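Local structure of phospholipase C-beta (PLC-beta) (Sepia officinalis, 3QR0) at residues E232-F235 / K236-K240; G243-T247 / V248-D252; E300-L303 / Y304-C308. The protein is a multidomain protein of the phospholipase C-beta family that combines a PH domain, EF-hand-like helices, a TIM-barrel-type core holding a calcium ion and a C2 domain. All coordinates share one frame; numbering follows the deposited sequence.

Contact 1: residues E232-F235 / K236-K240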
# COMPACT_ATOMS: atom_id res chain seq x y z
N GLU A 232 -22.20 -24.78 2.94
CA GLU A 232 -22.89 -25.99 3.40
C GLU A 232 -21.91 -27.02 3.96
O GLU A 232 -22.06 -27.49 5.09
CB GLU A 232 -23.72 -26.61 2.26
CG GLU A 232 -24.58 -27.80 2.66
CD GLU A 232 -25.67 -27.44 3.67
OE1 GLU A 232 -26.42 -26.46 3.42
OE2 GLU A 232 -25.78 -28.13 4.70
N GLY A 233 -20.91 -27.38 3.16
CA GLY A 233 -19.87 -28.30 3.59
C GLY A 233 -19.09 -27.78 4.79
O GLY A 233 -18.75 -28.54 5.70
N ILE A 234 -18.80 -26.49 4.80
CA ILE A 234 -18.07 -25.87 5.92
C ILE A 234 -18.91 -25.88 7.20
O ILE A 234 -18.41 -26.16 8.28
CB ILE A 234 -17.61 -24.44 5.58
CG1 ILE A 234 -16.53 -24.48 4.49
CG2 ILE A 234 -17.08 -23.73 6.82
CD1 ILE A 234 -16.23 -23.12 3.87
N PHE A 235 -20.20 -25.57 7.06
CA PHE A 235 -21.13 -25.63 8.18
C PHE A 235 -21.21 -27.04 8.77
O PHE A 235 -21.17 -27.22 9.99
CB PHE A 235 -22.51 -25.14 7.75
CG PHE A 235 -23.49 -25.02 8.87
CD1 PHE A 235 -23.37 -23.99 9.80
CD2 PHE A 235 -24.53 -25.93 9.01
CE1 PHE A 235 -24.28 -23.88 10.84
CE2 PHE A 235 -25.43 -25.82 10.05
CZ PHE A 235 -25.30 -24.79 10.96
N LYS A 236 -21.32 -28.05 7.91
CA LYS A 236 -21.34 -29.45 8.33
C LYS A 236 -20.07 -29.82 9.11
O LYS A 236 -20.14 -30.48 10.15
CB LYS A 236 -21.47 -30.36 7.10
CG LYS A 236 -21.54 -31.85 7.41
CD LYS A 236 -21.84 -32.66 6.15
CE LYS A 236 -21.99 -34.14 6.45
NZ LYS A 236 -20.71 -34.77 6.85
N GLU A 237 -18.93 -29.37 8.60
CA GLU A 237 -17.62 -29.56 9.23
C GLU A 237 -17.57 -28.97 10.65
O GLU A 237 -17.24 -29.67 11.60
CB GLU A 237 -16.53 -28.93 8.35
CG GLU A 237 -15.09 -29.01 8.86
CD GLU A 237 -14.12 -28.16 8.03
OE1 GLU A 237 -14.43 -26.99 7.75
OE2 GLU A 237 -13.03 -28.65 7.67
N LEU A 238 -17.92 -27.69 10.78
CA LEU A 238 -17.81 -26.98 12.07
C LEU A 238 -18.87 -27.40 13.09
O LEU A 238 -18.63 -27.32 14.29
CB LEU A 238 -17.86 -25.46 11.87
CG LEU A 238 -16.79 -24.87 10.96
CD1 LEU A 238 -16.83 -23.34 11.01
CD2 LEU A 238 -15.40 -25.38 11.31
N SER A 239 -20.03 -27.85 12.61
CA SER A 239 -21.10 -28.32 13.48
C SER A 239 -20.95 -29.80 13.85
O SER A 239 -21.77 -30.34 14.60
CB SER A 239 -22.46 -28.12 12.81
OG SER A 239 -22.58 -28.92 11.65
N LYS A 240 -19.93 -30.46 13.30
CA LYS A 240 -19.71 -31.90 13.50
C LYS A 240 -20.91 -32.72 13.02
O LYS A 240 -21.14 -33.84 13.49
CB LYS A 240 -19.40 -32.19 14.98
CG LYS A 240 -18.32 -31.29 15.59
CD LYS A 240 -16.94 -31.93 15.54
CE LYS A 240 -15.84 -31.00 16.04
NZ LYS A 240 -15.07 -30.35 14.93
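The carbonyl oxygen of Phe235 is gripped twice by a single residue, Ser239, four residues further along the chain. The hydroxyl OG of Ser239 donates to Phe235 O at 2.8 Å, and Ser239 N donates to the same Phe235 O at 2.9 Å. The two donors arrive from opposite faces of the carbonyl plane, with a C=O...OG angle of 132° against 158° for the amide. The first torsion of Ser239 (chi1 65°) sets OG between its backbone N and carbonyl carbon and turns it back to this oxygen. Upstream, Lys236 N bonds to Glu232 O, Glu237 N to Gly233 O and Leu238 N to Ile234 O, each in the regular i to i+4 pattern. Among buried side chains, Ile234 CG2 lies 4.2 Å from Leu238 CD1; the Phe235 ring packs separately on Ile245 and Leu302. The exposed acids bond outward: Glu232 OE1 forms a salt bridge with Lys299, and Glu237 OE1 a hydrogen bond with Tyr745. Lys240 then takes a positive phi; with two bonds back into the last turn, one of them Lys240 N to Glu237 O, this EF-hand-like helix ends in a Schellman motif.

Contact 2: residues G243-T247 / V248-D252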
# COMPACT_ATOMS: atom_id res chain seq x y z
N GLY A 243 -26.20 -30.54 13.85
CA GLY A 243 -27.24 -29.51 13.79
C GLY A 243 -26.58 -28.15 13.73
O GLY A 243 -25.61 -27.97 13.01
N ASN A 244 -27.09 -27.20 14.51
CA ASN A 244 -26.49 -25.87 14.56
C ASN A 244 -25.11 -25.88 15.23
O ASN A 244 -24.77 -26.81 15.96
CB ASN A 244 -27.42 -24.88 15.25
CG ASN A 244 -28.63 -24.51 14.40
OD1 ASN A 244 -28.54 -24.45 13.17
ND2 ASN A 244 -29.75 -24.25 15.05
N ILE A 245 -24.32 -24.85 14.96
CA ILE A 245 -23.03 -24.68 15.62
C ILE A 245 -23.30 -24.14 17.02
O ILE A 245 -23.84 -23.04 17.17
CB ILE A 245 -22.12 -23.69 14.85
CG1 ILE A 245 -21.79 -24.24 13.45
CG2 ILE A 245 -20.82 -23.43 15.61
CD1 ILE A 245 -21.04 -23.25 12.56
N THR A 246 -22.96 -24.93 18.04
CA THR A 246 -23.15 -24.53 19.43
C THR A 246 -22.07 -23.53 19.86
O THR A 246 -21.06 -23.37 19.18
CB THR A 246 -23.13 -25.73 20.39
OG1 THR A 246 -21.83 -26.33 20.38
CG2 THR A 246 -24.18 -26.78 19.98
N THR A 247 -22.30 -22.86 20.99
CA THR A 247 -21.33 -21.93 21.58
C THR A 247 -19.94 -22.55 21.72
O THR A 247 -18.94 -21.94 21.37
CB THR A 247 -21.80 -21.44 22.96
OG1 THR A 247 -23.03 -20.72 22.82
CG2 THR A 247 -20.75 -20.53 23.60
N VAL A 248 -19.90 -23.78 22.23
CA VAL A 248 -18.63 -24.48 22.46
C VAL A 248 -17.95 -24.84 21.13
O VAL A 248 -16.74 -24.70 21.00
CB VAL A 248 -18.84 -25.73 23.33
CG1 VAL A 248 -17.56 -26.53 23.45
CG2 VAL A 248 -19.33 -25.31 24.71
N MET A 249 -18.74 -25.28 20.15
CA MET A 249 -18.21 -25.56 18.81
C MET A 249 -17.65 -24.31 18.15
O MET A 249 -16.63 -24.36 17.48
CB MET A 249 -19.29 -26.16 17.91
CG MET A 249 -19.68 -27.59 18.25
SD MET A 249 -21.13 -28.09 17.30
CE MET A 249 -21.55 -29.61 18.14
N PHE A 250 -18.33 -23.18 18.34
CA PHE A 250 -17.87 -21.92 17.77
C PHE A 250 -16.58 -21.46 18.46
O PHE A 250 -15.64 -21.02 17.80
CB PHE A 250 -18.98 -20.85 17.87
CG PHE A 250 -18.71 -19.61 17.06
CD1 PHE A 250 -18.36 -19.69 15.71
CD2 PHE A 250 -18.83 -18.35 17.64
CE1 PHE A 250 -18.12 -18.54 14.97
CE2 PHE A 250 -18.60 -17.19 16.89
CZ PHE A 250 -18.24 -17.29 15.56
N ARG A 251 -16.54 -21.58 19.78
CA ARG A 251 -15.36 -21.23 20.56
C ARG A 251 -14.12 -22.00 20.08
O ARG A 251 -13.07 -21.41 19.85
CB ARG A 251 -15.61 -21.53 22.03
CG ARG A 251 -14.48 -21.11 22.98
CD ARG A 251 -14.56 -21.87 24.27
NE ARG A 251 -14.28 -23.29 24.05
CZ ARG A 251 -14.52 -24.25 24.93
NH1 ARG A 251 -15.04 -23.99 26.12
NH2 ARG A 251 -14.22 -25.50 24.61
N ASP A 252 -14.27 -23.31 19.92
CA ASP A 252 -13.18 -24.15 19.45
C ASP A 252 -12.79 -23.82 18.01
O ASP A 252 -11.61 -23.83 17.68
CB ASP A 252 -13.53 -25.63 19.61
CG ASP A 252 -13.60 -26.05 21.07
OD1 ASP A 252 -14.08 -27.17 21.34
OD2 ASP A 252 -13.18 -25.27 21.95
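Thr247, Met249 and Thr246 carry this helix start, where a short, weakly bonded strand leads into a helix. Thr246 stands at the N-cap: its OG1 accepts from Met249 N at 3.3 Å with an N-H...O angle of 163°, a long but straight capping bond. With chi1 at 65°, OG1 is swung between the backbone N and the carbonyl carbon of its own residue, which faces it to the first turn. The same oxygen is met by the Met249 side chain, whose CG lies 3.3 Å from Thr246 OG1. Beyond CG the methionine chain is extended and crosses the threonine at an angle, SD 3.6 Å from Thr246 OG1, so the capping hydroxyl has an amide and an aliphatic-thioether chain against it.

Thr247 contributes mainly through its backbone: Thr247 O accepts from Arg251 N at 2.9 Å. Phe250 N completes the turn by donating to Thr246 O at 2.9 Å, nearly in line with the carbonyl bond. Ile245 closes the apolar side: its CG2 rests 3.9 Å from Met249 CB and equally 3.9 Å from Phe250 CB, bridging two consecutive helix residues. Further on, Arg251 holds Asp252 OD2 side-on; OD2 lies in the guanidinium plane, and NE and NH2 reach it from one face of the carboxylate, while NH1 goes to Asp273.

Around this turn, Ile245 pairs through its backbone with Leu297 in the two-stranded antiparallel sheet 245-246 with 296-297, as in the short sheet that joins paired EF-hand loops. Its side chain also packs on helix 230-238, Thr247 leans on helix 273-288, and the Phe250 ring meets Phe305 of helix 299-307 edge-to-face.

Contact 3: residues E300-L303 / Y304-C308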
# COMPACT_ATOMS: atom_id res chain seq x y z
N GLU A 300 -26.40 -19.23 7.88
CA GLU A 300 -26.41 -17.83 7.47
C GLU A 300 -25.70 -16.96 8.49
O GLU A 300 -25.04 -15.98 8.13
CB GLU A 300 -27.85 -17.35 7.26
CG GLU A 300 -28.58 -17.96 6.05
CD GLU A 300 -29.07 -19.39 6.27
OE1 GLU A 300 -29.20 -19.85 7.43
OE2 GLU A 300 -29.34 -20.07 5.25
N GLY A 301 -25.82 -17.31 9.77
CA GLY A 301 -25.07 -16.66 10.84
C GLY A 301 -23.57 -16.86 10.70
O GLY A 301 -22.79 -15.94 10.97
N LEU A 302 -23.16 -18.06 10.29
CA LEU A 302 -21.74 -18.36 10.05
C LEU A 302 -21.17 -17.51 8.92
O LEU A 302 -20.09 -16.93 9.05
CB LEU A 302 -21.54 -19.84 9.73
CG LEU A 302 -20.10 -20.29 9.42
CD1 LEU A 302 -19.18 -20.03 10.62
CD2 LEU A 302 -20.06 -21.76 9.03
N LEU A 303 -21.89 -17.46 7.80
CA LEU A 303 -21.46 -16.66 6.66
C LEU A 303 -21.34 -15.19 7.05
O LEU A 303 -20.40 -14.51 6.64
CB LEU A 303 -22.44 -16.82 5.48
CG LEU A 303 -22.10 -16.10 4.18
CD1 LEU A 303 -20.63 -16.26 3.80
CD2 LEU A 303 -23.00 -16.60 3.06
N TYR A 304 -22.29 -14.70 7.85
CA TYR A 304 -22.24 -13.33 8.35
C TYR A 304 -20.95 -13.09 9.13
O TYR A 304 -20.22 -12.14 8.88
CB TYR A 304 -23.47 -13.04 9.23
CG TYR A 304 -23.60 -11.61 9.70
CD1 TYR A 304 -24.41 -10.70 9.03
CD2 TYR A 304 -22.91 -11.17 10.83
CE1 TYR A 304 -24.53 -9.38 9.46
CE2 TYR A 304 -23.03 -9.85 11.27
CZ TYR A 304 -23.84 -8.97 10.59
OH TYR A 304 -23.94 -7.67 11.04
N PHE A 305 -20.65 -13.98 10.08
CA PHE A 305 -19.40 -13.89 10.84
C PHE A 305 -18.18 -13.87 9.93
O PHE A 305 -17.28 -13.05 10.11
CB PHE A 305 -19.23 -15.07 11.81
CG PHE A 305 -17.80 -15.25 12.26
CD1 PHE A 305 -17.25 -14.38 13.19
CD2 PHE A 305 -17.00 -16.25 11.72
CE1 PHE A 305 -15.93 -14.52 13.59
CE2 PHE A 305 -15.68 -16.39 12.12
CZ PHE A 305 -15.15 -15.53 13.05
N LEU A 306 -18.15 -14.79 8.98
CA LEU A 306 -16.97 -14.97 8.12
C LEU A 306 -16.66 -13.72 7.33
O LEU A 306 -15.50 -13.48 6.99
CB LEU A 306 -17.16 -16.16 7.18
CG LEU A 306 -17.14 -17.55 7.80
CD1 LEU A 306 -17.60 -18.57 6.77
CD2 LEU A 306 -15.75 -17.90 8.33
N MET A 307 -17.69 -12.92 7.07
CA MET A 307 -17.57 -11.68 6.30
C MET A 307 -17.42 -10.44 7.17
O MET A 307 -17.15 -9.38 6.64
CB MET A 307 -18.82 -11.48 5.44
CG MET A 307 -19.03 -12.50 4.35
SD MET A 307 -20.70 -12.38 3.68
CE MET A 307 -20.67 -10.75 2.93
N CYS A 308 -17.63 -10.55 8.48
CA CYS A 308 -17.67 -9.37 9.35
C CYS A 308 -16.30 -8.99 9.89
O CYS A 308 -15.32 -9.71 9.68
CB CYS A 308 -18.67 -9.56 10.50
SG CYS A 308 -18.08 -10.51 11.90
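Leu303 CD1 meets the thioether sulfur of Met307 one turn further on, lying 3.9 Å from Met307 SD. Their first torsions differ. Leu303 carries CG opposite its own amide nitrogen (chi1 -177°), which places it beside its own carbonyl carbon, whereas Met307 has CG beside its backbone N and opposite its carbonyl carbon, leaning back over the preceding turn. Met307 CG consequently lies 3.3 Å from Leu303 O. A bend at the last torsion (chi3 65°) then turns the methyl end of the methionine away from a straight course.

Leu302 and Leu306 repeat the spacing on a neighbouring strip of the helix, with Leu302 CG 4.0 Å from Leu306 CD1. Again the earlier residue has its branch opposite the backbone N and the later one has it beside the N, so Leu306 folds back and sets its CG 3.3 Å from Leu302 O. The ring of Phe305 leads outward to reach Phe250 edge-to-face, and Leu302 O lies at the ring edge, near its plane. Tyr304 leads away likewise and meets the ring of Phe219 in the same manner.

Beneath the side chains, the amides of Tyr304, Phe305, Leu306 and Met307 donate to the carbonyls four residues earlier. The bond of Met307 N to Leu303 O is the longest of the four at 3.2 Å and the most bent, its N-H...O angle being 136°, as the helix finishes. The contact between side chains is thus wholly apolar, while in this largely buried helix backbone bonds serve most of the amides, and His747 and Asn311 take Leu306 O.

In the fold
The three contacts form one continuous cluster in the EF-hand-like region, following each other along the chain. Contacts 1 and 2 have centres about 10 Å apart and meet where Phe235 CE1 lies 3.6 Å from Ile245 CG1. Leu302 of contact 3 joins both others: its CD2 is 4.0 Å from Ile245 CD1 and 4.1 Å from Phe235 CD1. Contact 3 has its centre about 13 Å from that of contact 1 and 14 Å from that of contact 2. The calcium ion, held by Asn339, Glu368, Asp370 and Glu417, belongs to the TIM-barrel-type core, and none of its ligands comes from these segments. A glycerol, probably from crystallisation, lies about 4 Å from the Phe305 side chain.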